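Long-range contact in geranyltranstransferase (Thermotoga neapolitana, PDB 4WK5), which probably acts as a magnesium-dependent prenyltransferase of isoprenoid biosynthesis, joining allylic and homoallylic diphosphates as other FPP/GGPP synthases do: residues Leu189-Phe194 / Phe207-Gly212. Residues are numbered along the deposited sequence; the frame is centred on the assembly and turned at random.
Sequences LFAFCF and FVKKLG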
loop_
_atom_site.group_PDB
_atom_site.type_symbol
_atom_site.label_atom_id
_atom_site.label_comp_id
_atom_site.label_asym_id
_atom_site.label_seq_id
_atom_site.Cartn_x
_atom_site.Cartn_y
_atom_site.Cartn_z
ATOM N N LEU A 189 0.054 1.700 -14.971
ATOM C CA LEU A 189 0.921 2.705 -14.364
ATOM C C LEU A 189 1.390 3.705 -15.423
ATOM O O LEU A 189 1.530 4.895 -15.134
ATOM C CB LEU A 189 2.126 2.072 -13.658
ATOM C CG LEU A 189 2.991 3.012 -12.802
ATOM C CD1 LEU A 189 2.151 3.800 -11.798
ATOM C CD2 LEU A 189 4.030 2.162 -12.054
ATOM N N PHE A 190 1.621 3.243 -16.648
ATOM C CA PHE A 190 1.962 4.195 -17.713
ATOM C C PHE A 190 0.772 5.082 -18.049
ATOM O O PHE A 190 0.940 6.260 -18.335
ATOM C CB PHE A 190 2.468 3.468 -18.964
ATOM C CG PHE A 190 3.925 3.073 -18.880
ATOM C CD1 PHE A 190 4.928 4.033 -18.994
ATOM C CD2 PHE A 190 4.288 1.747 -18.686
ATOM C CE1 PHE A 190 6.275 3.669 -18.910
ATOM C CE2 PHE A 190 5.616 1.373 -18.601
ATOM C CZ PHE A 190 6.620 2.338 -18.718
ATOM N N ALA A 191 -0.440 4.535 -18.003
ATOM C CA ALA A 191 -1.616 5.360 -18.257
ATOM C C ALA A 191 -1.699 6.483 -17.218
ATOM O O ALA A 191 -2.074 7.626 -17.529
ATOM C CB ALA A 191 -2.880 4.509 -18.236
ATOM N N PHE A 192 -1.348 6.152 -15.975
ATOM C CA PHE A 192 -1.371 7.140 -14.910
ATOM C C PHE A 192 -0.307 8.210 -15.146
ATOM O O PHE A 192 -0.536 9.384 -14.839
ATOM C CB PHE A 192 -1.176 6.477 -13.538
ATOM C CG PHE A 192 -1.223 7.446 -12.391
ATOM C CD1 PHE A 192 -2.441 7.882 -11.883
ATOM C CD2 PHE A 192 -0.047 7.933 -11.825
ATOM C CE1 PHE A 192 -2.482 8.786 -10.818
ATOM C CE2 PHE A 192 -0.085 8.831 -10.766
ATOM C CZ PHE A 192 -1.299 9.254 -10.264
ATOM N N CYS A 193 0.838 7.822 -15.708
ATOM C CA CYS A 193 1.890 8.802 -16.014
ATOM C C CYS A 193 1.404 9.862 -16.993
ATOM O O CYS A 193 1.833 11.001 -16.912
ATOM C CB CYS A 193 3.142 8.134 -16.583
ATOM S SG CYS A 193 4.015 7.111 -15.394
ATOM N N PHE A 194 0.527 9.480 -17.924
ATOM C CA PHE A 194 -0.124 10.436 -18.826
ATOM C C PHE A 194 -1.304 11.169 -18.176
ATOM O O PHE A 194 -1.459 12.379 -18.344
ATOM C CB PHE A 194 -0.611 9.712 -20.089
ATOM C CG PHE A 194 0.471 9.438 -21.091
ATOM C CD1 PHE A 194 0.811 10.395 -22.036
ATOM C CD2 PHE A 194 1.126 8.219 -21.119
ATOM C CE1 PHE A 194 1.802 10.144 -22.967
ATOM C CE2 PHE A 194 2.117 7.961 -22.049
ATOM C CZ PHE A 194 2.454 8.923 -22.976
ATOM N N PHE A 207 -8.421 10.694 -23.450
ATOM C CA PHE A 207 -7.615 10.346 -24.615
ATOM C C PHE A 207 -6.254 9.771 -24.216
ATOM O O PHE A 207 -5.923 8.630 -24.550
ATOM C CB PHE A 207 -7.417 11.580 -25.505
ATOM C CG PHE A 207 -6.768 11.281 -26.828
ATOM C CD1 PHE A 207 -7.535 11.138 -27.968
ATOM C CD2 PHE A 207 -5.393 11.136 -26.931
ATOM C CE1 PHE A 207 -6.947 10.866 -29.180
ATOM C CE2 PHE A 207 -4.806 10.847 -28.143
ATOM C CZ PHE A 207 -5.581 10.718 -29.269
ATOM N N VAL A 208 -5.468 10.576 -23.505
ATOM C CA VAL A 208 -4.081 10.235 -23.212
ATOM C C VAL A 208 -3.924 9.019 -22.298
ATOM O O VAL A 208 -2.885 8.357 -22.330
ATOM C CB VAL A 208 -3.340 11.425 -22.573
ATOM C CG1 VAL A 208 -3.147 12.533 -23.588
ATOM C CG2 VAL A 208 -4.091 11.932 -21.349
ATOM N N LYS A 209 -4.934 8.731 -21.479
ATOM C CA LYS A 209 -4.886 7.550 -20.615
ATOM C C LYS A 209 -4.860 6.278 -21.466
ATOM O O LYS A 209 -4.138 5.313 -21.165
ATOM C CB LYS A 209 -6.076 7.533 -19.655
ATOM C CG LYS A 209 -6.060 6.383 -18.667
ATOM C CD LYS A 209 -7.277 6.420 -17.755
ATOM C CE LYS A 209 -7.294 5.228 -16.811
ATOM N NZ LYS A 209 -8.439 5.278 -15.856
ATOM N N LYS A 210 -5.646 6.299 -22.541
ATOM C CA LYS A 210 -5.660 5.230 -23.532
ATOM C C LYS A 210 -4.282 5.077 -24.176
ATOM O O LYS A 210 -3.819 3.967 -24.431
ATOM C CB LYS A 210 -6.723 5.520 -24.591
ATOM C CG LYS A 210 -7.381 4.288 -25.190
ATOM C CD LYS A 210 -8.473 4.696 -26.172
ATOM C CE LYS A 210 -9.225 3.494 -26.712
ATOM N NZ LYS A 210 -9.874 3.795 -28.020
ATOM N N LEU A 211 -3.626 6.205 -24.427
ATOM C CA LEU A 211 -2.266 6.214 -24.961
ATOM C C LEU A 211 -1.275 5.519 -24.041
ATOM O O LEU A 211 -0.465 4.705 -24.484
ATOM C CB LEU A 211 -1.795 7.645 -25.206
ATOM C CG LEU A 211 -2.430 8.433 -26.343
ATOM C CD1 LEU A 211 -1.666 9.739 -26.518
ATOM C CD2 LEU A 211 -2.455 7.627 -27.642
ATOM N N GLY A 212 -1.332 5.841 -22.751
ATOM C CA GLY A 212 -0.407 5.255 -21.806
ATOM C C GLY A 212 -0.583 3.759 -21.685
ATOM O O GLY A 212 0.391 3.016 -21.545
#
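Phe194 brings CD2 and CE2 of its ring over the backbone of Gly212, obliquely, with CD2 3.4 Å from Gly212 CA and CE2 next nearest to the same atom. A first torsion that sets CG beside the backbone N, anti to the carbonyl carbon (chi1 -79°), places the ring there. At the root of the side chain, CB is 3.5 Å from Val208 O and 4.1 Å from Val208 CB. Next to it the two backbones nearly meet: Ala191 CA stands 3.8 Å from Gly212 CA, consistent with the short segment axes approaching to 7.1 Å at 144° between their directions. Gly212 has no side chain on the side turned to helix 175-201, so nothing holds its CA away from Ala191 CA. The Ala191 methyl packs against Lys209, CB 3.3 Å from Lys209 O and 3.7 Å from Lys209 CG, while the extended lysine carries NZ away to a salt bridge with Glu148. Phe190 contributes its CB, 3.3 Å from Gly212 O, whereas its ring turns to Phe215 and Phe219. The contact thus joins 175-201 and 206-229, consecutive, roughly antiparallel helices of the all-helical isoprenoid synthase fold. Since the meeting atoms are mainly carbons and backbone carbonyl oxygens, cohesion here rests on close van der Waals packing and burial.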